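PDB 4IZX: ricin B-like lectin, which probably serves as a carbohydrate-binding lectin and holds the galactose of lactose in a pocket of its beta-trefoil fold. Local coordinates for residues I31-P35 with T117-V122; K40-T45 with R56-S60. All coordinates share one frame; numbering follows the deposited sequence.

Contact 1: I31-P35 with T117-V122; sequences IIGYP and TPGTPV. With GAL (beta-D-galactopyranose), chain B.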
loop_
_atom_site.group_PDB
_atom_site.type_symbol
_atom_site.label_atom_id
_atom_site.label_comp_id
_atom_site.label_asym_id
_atom_site.label_seq_id
_atom_site.Cartn_x
_atom_site.Cartn_y
_atom_site.Cartn_z
ATOM N N ILE A 31 0.015 6.841 -6.544
ATOM C CA ILE A 31 0.162 6.429 -5.162
ATOM C C ILE A 31 1.535 6.781 -4.644
ATOM O O ILE A 31 2.550 6.407 -5.260
ATOM C CB ILE A 31 -0.109 4.921 -4.992
ATOM C CG1 ILE A 31 -1.481 4.509 -5.530
ATOM C CG2 ILE A 31 0.063 4.503 -3.537
ATOM C CD1 ILE A 31 -2.673 5.170 -4.875
ATOM N N ILE A 32 1.576 7.560 -3.562
ATOM C CA ILE A 32 2.793 8.151 -3.070
ATOM C C ILE A 32 2.924 7.936 -1.568
ATOM O O ILE A 32 1.940 7.648 -0.870
ATOM C CB ILE A 32 2.823 9.671 -3.383
ATOM C CG1 ILE A 32 1.623 10.382 -2.723
ATOM C CG2 ILE A 32 2.845 9.908 -4.886
ATOM C CD1 ILE A 32 1.637 11.901 -2.830
ATOM N N GLY A 33 4.127 8.132 -1.054
ATOM C CA GLY A 33 4.334 8.288 0.374
ATOM C C GLY A 33 4.189 9.725 0.783
ATOM O O GLY A 33 4.752 10.611 0.128
ATOM N N TYR A 34 3.480 10.002 1.882
ATOM C CA TYR A 34 3.229 11.361 2.294
ATOM C C TYR A 34 3.042 11.400 3.787
ATOM O O TYR A 34 2.493 10.455 4.371
ATOM C CB TYR A 34 1.969 11.896 1.572
ATOM C CG TYR A 34 1.885 13.415 1.449
ATOM C CD1 TYR A 34 2.493 14.080 0.384
ATOM C CD2 TYR A 34 1.154 14.152 2.339
ATOM C CE1 TYR A 34 2.345 15.438 0.202
ATOM C CE2 TYR A 34 1.014 15.513 2.202
ATOM C CZ TYR A 34 1.621 16.159 1.125
ATOM O OH TYR A 34 1.394 17.513 0.934
ATOM N N PRO A 35 3.424 12.497 4.459
ATOM C CA PRO A 35 3.137 12.592 5.904
ATOM C C PRO A 35 1.638 12.480 6.188
ATOM O O PRO A 35 0.827 13.039 5.477
ATOM C CB PRO A 35 3.719 13.952 6.288
ATOM C CG PRO A 35 4.848 14.153 5.304
ATOM C CD PRO A 35 4.282 13.604 3.996
ATOM N N THR A 117 10.722 11.823 1.300
ATOM C CA THR A 117 10.236 13.016 0.643
ATOM C C THR A 117 8.757 12.857 0.351
ATOM O O THR A 117 8.325 11.840 -0.233
ATOM C CB THR A 117 11.006 13.266 -0.672
ATOM O OG1 THR A 117 12.394 13.393 -0.390
ATOM C CG2 THR A 117 10.538 14.517 -1.370
ATOM N N PRO A 118 7.943 13.859 0.711
ATOM C CA PRO A 118 6.535 13.787 0.332
ATOM C C PRO A 118 6.394 13.705 -1.186
ATOM O O PRO A 118 7.006 14.494 -1.898
ATOM C CB PRO A 118 5.948 15.081 0.916
ATOM C CG PRO A 118 6.848 15.388 2.079
ATOM C CD PRO A 118 8.218 15.018 1.584
ATOM N N GLY A 119 5.592 12.748 -1.664
ATOM C CA GLY A 119 5.456 12.528 -3.090
ATOM C C GLY A 119 6.275 11.378 -3.649
ATOM O O GLY A 119 6.136 11.038 -4.818
ATOM N N THR A 120 7.085 10.745 -2.823
ATOM C CA THR A 120 7.860 9.592 -3.275
ATOM C C THR A 120 6.924 8.476 -3.779
ATOM O O THR A 120 6.033 8.049 -3.057
ATOM C CB THR A 120 8.732 9.069 -2.113
ATOM O OG1 THR A 120 9.683 10.064 -1.782
ATOM C CG2 THR A 120 9.434 7.783 -2.436
ATOM N N PRO A 121 7.126 7.973 -4.992
ATOM C CA PRO A 121 6.176 6.966 -5.496
ATOM C C PRO A 121 6.269 5.648 -4.734
ATOM O O PRO A 121 7.349 5.220 -4.298
ATOM C CB PRO A 121 6.647 6.763 -6.936
ATOM C CG PRO A 121 7.283 8.052 -7.319
ATOM C CD PRO A 121 7.962 8.550 -6.066
ATOM N N VAL A 122 5.121 5.006 -4.578
ATOM C CA VAL A 122 5.054 3.630 -4.137
ATOM C C VAL A 122 5.017 2.737 -5.391
ATOM O O VAL A 122 4.263 3.011 -6.331
ATOM C CB VAL A 122 3.821 3.360 -3.256
ATOM C CG1 VAL A 122 3.794 1.912 -2.766
ATOM C CG2 VAL A 122 3.772 4.332 -2.091
HETATM C C1 GAL B . -2.489 17.012 -1.477
HETATM C C2 GAL B . -2.995 15.999 -0.497
HETATM C C3 GAL B . -1.829 15.194 0.074
HETATM C C4 GAL B . -0.963 14.638 -1.063
HETATM C C5 GAL B . -0.551 15.786 -1.957
HETATM C C6 GAL B . 0.326 15.347 -3.128
HETATM O O2 GAL B . -3.648 16.668 0.564
HETATM O O3 GAL B . -2.365 14.152 0.890
HETATM O O4 GAL B . -1.713 13.682 -1.842
HETATM O O5 GAL B . -1.703 16.420 -2.509
HETATM O O6 GAL B . 0.732 16.503 -3.887
#
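Val122 N bonds to Ile31 O at 3.0 Å, the first of three backbone hydrogen bonds joining 31-35 to 117-122; Gly33 N reaches Thr120 O at 2.8 Å, and Gly119 N closes the row on Gly33 O. Between them Ile32 faces Pro121 as an antiparallel non-hydrogen-bonded pair, where the missing N-H of proline costs no bond to strand 31-34. Strand 31-34 thus runs between strands 20-23 and 120-126 in one of the antiparallel sheets of the beta-trefoil, and a type II turn from Thr117 to Thr120 leads into the latter. Pro118 and Gly119 occupy the two central positions of that turn; Gly119 has the positive phi (100°) that glycine tolerates readily. Thr117 O accepts from both the backbone N and OG1 of Thr120, fastening the turn.

The apolar contacts fall into two groups. On the inner side Ile31 CG2 lies 3.9 Å from Val122 CB, two branched residues suited to a strand and a buried place. Nearer the surface, Pro118 CB meets Tyr34 CD1 at 3.6 Å, and its CG packs on Pro35 CD.

Sugar contacts form the last group. With CG anti to the backbone N (chi1 -156°), the Tyr34 ring has one face covered by galactose, whose C4 sits 3.5 Å above the ring plane over its centre, a CH-pi contact of the kind common in galactose-binding lectins; Ile32 CD1 touches C6 at 3.7 Å.

Contact 2: K40-T45 with R56-S60; sequences KNQQWT and RSASS. With GAL (beta-D-galactopyranose), chain B.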
loop_
_atom_site.group_PDB
_atom_site.type_symbol
_atom_site.label_atom_id
_atom_site.label_comp_id
_atom_site.label_asym_id
_atom_site.label_seq_id
_atom_site.Cartn_x
_atom_site.Cartn_y
_atom_site.Cartn_z
ATOM N N LYS A 40 -8.727 11.632 3.935
ATOM C CA LYS A 40 -9.395 10.394 3.497
ATOM C C LYS A 40 -8.716 9.742 2.294
ATOM O O LYS A 40 -8.864 8.554 2.053
ATOM C CB LYS A 40 -10.871 10.584 3.216
ATOM C CG LYS A 40 -11.739 10.465 4.467
ATOM C CD LYS A 40 -11.522 11.552 5.499
ATOM C CE LYS A 40 -12.508 11.397 6.653
ATOM N NZ LYS A 40 -12.369 12.492 7.618
ATOM N N ASN A 41 -7.867 10.514 1.597
ATOM C CA ASN A 41 -6.986 9.986 0.570
ATOM C C ASN A 41 -5.784 9.239 1.148
ATOM O O ASN A 41 -4.977 8.703 0.392
ATOM C CB ASN A 41 -6.508 11.099 -0.368
ATOM C CG ASN A 41 -5.633 12.124 0.327
ATOM O OD1 ASN A 41 -5.969 12.609 1.416
ATOM N ND2 ASN A 41 -4.492 12.428 -0.259
ATOM N N GLN A 42 -5.688 9.170 2.478
ATOM C CA GLN A 42 -4.670 8.435 3.207
ATOM C C GLN A 42 -5.306 7.276 3.989
ATOM O O GLN A 42 -4.657 6.699 4.861
ATOM C CB GLN A 42 -3.929 9.359 4.120
ATOM C CG GLN A 42 -3.376 10.585 3.426
ATOM C CD GLN A 42 -2.520 11.426 4.335
ATOM O OE1 GLN A 42 -2.923 11.751 5.449
ATOM N NE2 GLN A 42 -1.351 11.807 3.869
ATOM N N GLN A 43 -6.564 6.938 3.681
ATOM C CA GLN A 43 -7.321 5.915 4.335
ATOM C C GLN A 43 -7.825 4.925 3.314
ATOM O O GLN A 43 -8.307 5.308 2.248
ATOM C CB GLN A 43 -8.466 6.543 5.147
ATOM C CG GLN A 43 -7.971 7.494 6.220
ATOM C CD GLN A 43 -9.054 8.130 7.050
ATOM O OE1 GLN A 43 -8.962 9.319 7.445
ATOM N NE2 GLN A 43 -10.040 7.356 7.385
ATOM N N TRP A 44 -7.796 3.644 3.672
ATOM C CA TRP A 44 -8.027 2.532 2.760
ATOM C C TRP A 44 -8.950 1.536 3.423
ATOM O O TRP A 44 -8.648 1.019 4.510
ATOM C CB TRP A 44 -6.683 1.877 2.389
ATOM C CG TRP A 44 -5.774 2.854 1.710
ATOM C CD1 TRP A 44 -4.813 3.612 2.309
ATOM C CD2 TRP A 44 -5.802 3.236 0.321
ATOM N NE1 TRP A 44 -4.247 4.454 1.392
ATOM C CE2 TRP A 44 -4.831 4.249 0.162
ATOM C CE3 TRP A 44 -6.567 2.862 -0.778
ATOM C CZ2 TRP A 44 -4.605 4.864 -1.065
ATOM C CZ3 TRP A 44 -6.326 3.456 -1.998
ATOM C CH2 TRP A 44 -5.373 4.452 -2.128
ATOM N N THR A 45 -10.100 1.295 2.799
ATOM C CA THR A 45 -11.104 0.388 3.307
ATOM C C THR A 45 -10.805 -0.991 2.744
ATOM O O THR A 45 -10.751 -1.216 1.537
ATOM C CB THR A 45 -12.528 0.851 2.949
ATOM O OG1 THR A 45 -12.739 2.195 3.312
ATOM C CG2 THR A 45 -13.553 -0.090 3.478
ATOM N N ARG A 56 -9.859 -0.038 -0.913
ATOM C CA ARG A 56 -10.645 1.004 -1.556
ATOM C C ARG A 56 -10.385 2.357 -0.919
ATOM O O ARG A 56 -10.462 2.507 0.301
ATOM C CB ARG A 56 -12.137 0.669 -1.486
ATOM C CG ARG A 56 -13.033 1.672 -2.195
ATOM C CD ARG A 56 -14.486 1.501 -1.784
ATOM N NE ARG A 56 -15.365 1.336 -2.938
ATOM C CZ ARG A 56 -16.242 2.248 -3.346
ATOM N NH1 ARG A 56 -16.360 3.395 -2.693
ATOM N NH2 ARG A 56 -17.001 2.013 -4.408
ATOM N N SER A 57 -10.074 3.343 -1.752
ATOM C CA SER A 57 -9.800 4.672 -1.264
ATOM C C SER A 57 -11.027 5.270 -0.603
ATOM O O SER A 57 -12.093 5.357 -1.225
ATOM C CB SER A 57 -9.389 5.564 -2.409
ATOM O OG SER A 57 -9.400 6.924 -2.031
ATOM N N ALA A 58 -10.903 5.700 0.643
ATOM C CA ALA A 58 -12.010 6.300 1.358
ATOM C C ALA A 58 -12.438 7.623 0.734
ATOM O O ALA A 58 -13.576 8.033 0.896
ATOM C CB ALA A 58 -11.659 6.459 2.823
ATOM N N SER A 59 -11.555 8.328 0.068
ATOM C CA SER A 59 -11.891 9.594 -0.578
ATOM C C SER A 59 -12.494 9.421 -1.966
ATOM O O SER A 59 -13.474 10.066 -2.280
ATOM C CB SER A 59 -10.687 10.496 -0.649
ATOM O OG SER A 59 -9.593 9.844 -1.243
ATOM N N SER A 60 -11.886 8.590 -2.804
ATOM C CA SER A 60 -12.272 8.539 -4.205
ATOM C C SER A 60 -13.168 7.371 -4.574
ATOM O O SER A 60 -13.817 7.413 -5.627
ATOM C CB SER A 60 -11.046 8.543 -5.102
ATOM O OG SER A 60 -10.446 7.289 -5.066
HETATM C C1 GAL B . -2.489 17.012 -1.477
HETATM C C2 GAL B . -2.995 15.999 -0.497
HETATM C C3 GAL B . -1.829 15.194 0.074
HETATM C C4 GAL B . -0.963 14.638 -1.063
HETATM C C5 GAL B . -0.551 15.786 -1.957
HETATM C C6 GAL B . 0.326 15.347 -3.128
HETATM O O2 GAL B . -3.648 16.668 0.564
HETATM O O3 GAL B . -2.365 14.152 0.890
HETATM O O4 GAL B . -1.713 13.682 -1.842
HETATM O O5 GAL B . -1.703 16.420 -2.509
HETATM O O6 GAL B . 0.732 16.503 -3.887
HETATM O O HOH W 1 -7.395 6.740 -0.123
#
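The indole of Trp44 has water 1 over one face, 3.4 Å above the plane and offset toward the rim, while its six-membered ring meets Ser57 obliquely, CZ3 lying 3.7 Å from Ser57 CB. A small serine lets the broad ring come this close to the neighbouring strand, and the indole NE1 is satisfied by Ile21 O. The other flat group, the amide of Asn41, turns toward the sugar: ND2 gives a 3.0 Å, nearly straight bond to galactose O3 and also bonds to Leu23 O, so both amide hydrogens appear to be used. Placing CG between the backbone N and the carbonyl carbon (chi1 65°) carries this amide away from 56-60 and out to the galactose. Nearer the backbone, Asn41 CB rests against Ser59 OG at 3.4 Å.

Strands 44-48 and 53-57 form a beta hairpin of the trefoil, and this contact lies at its open end. Thr45 and Arg56 make the antiparallel hydrogen-bonded pair, with Thr45 N to Arg56 O at 2.8 Å and Arg56 N to Thr45 O at 2.9 Å; Ala58 N then binds Gln43 O.

At the end of its strand, Ser57 OG accepts from Ser60 N (3.1 Å, 169°), an ST motif where the chain leaves the strand. Water 1 bridges this hydroxyl to Gln43 O, donating to the carbonyl. The short side chain of Ala58 fits over the backbone of 40-43, its CB 3.6 Å from Lys40 O.

Contacts 1 and 2, with centres 15 Å apart, meet at one galactose site: Tyr34 and Ile32 of contact 1 pack against the sugar, and Asn41 of contact 2 bonds its O3, with 117-122 and 56-60 standing behind them. Asp22, Gly25 and His37 complete the hydrogen bonding. Gln42 ties the two together, for its NE2 probably bonds to Pro35 O at 3.0 Å, packs 3.8 Å from Tyr34 CD2, and also bonds to Asp22 OD2, which would help position that first-shell carboxylate. Deeper in the protein, Ile31 CD1 meets Trp44 CH2 at 3.9 Å. Strands 31-34 and 44-48 are consecutive in the chain, whereas 117-122 arrives from far along the sequence.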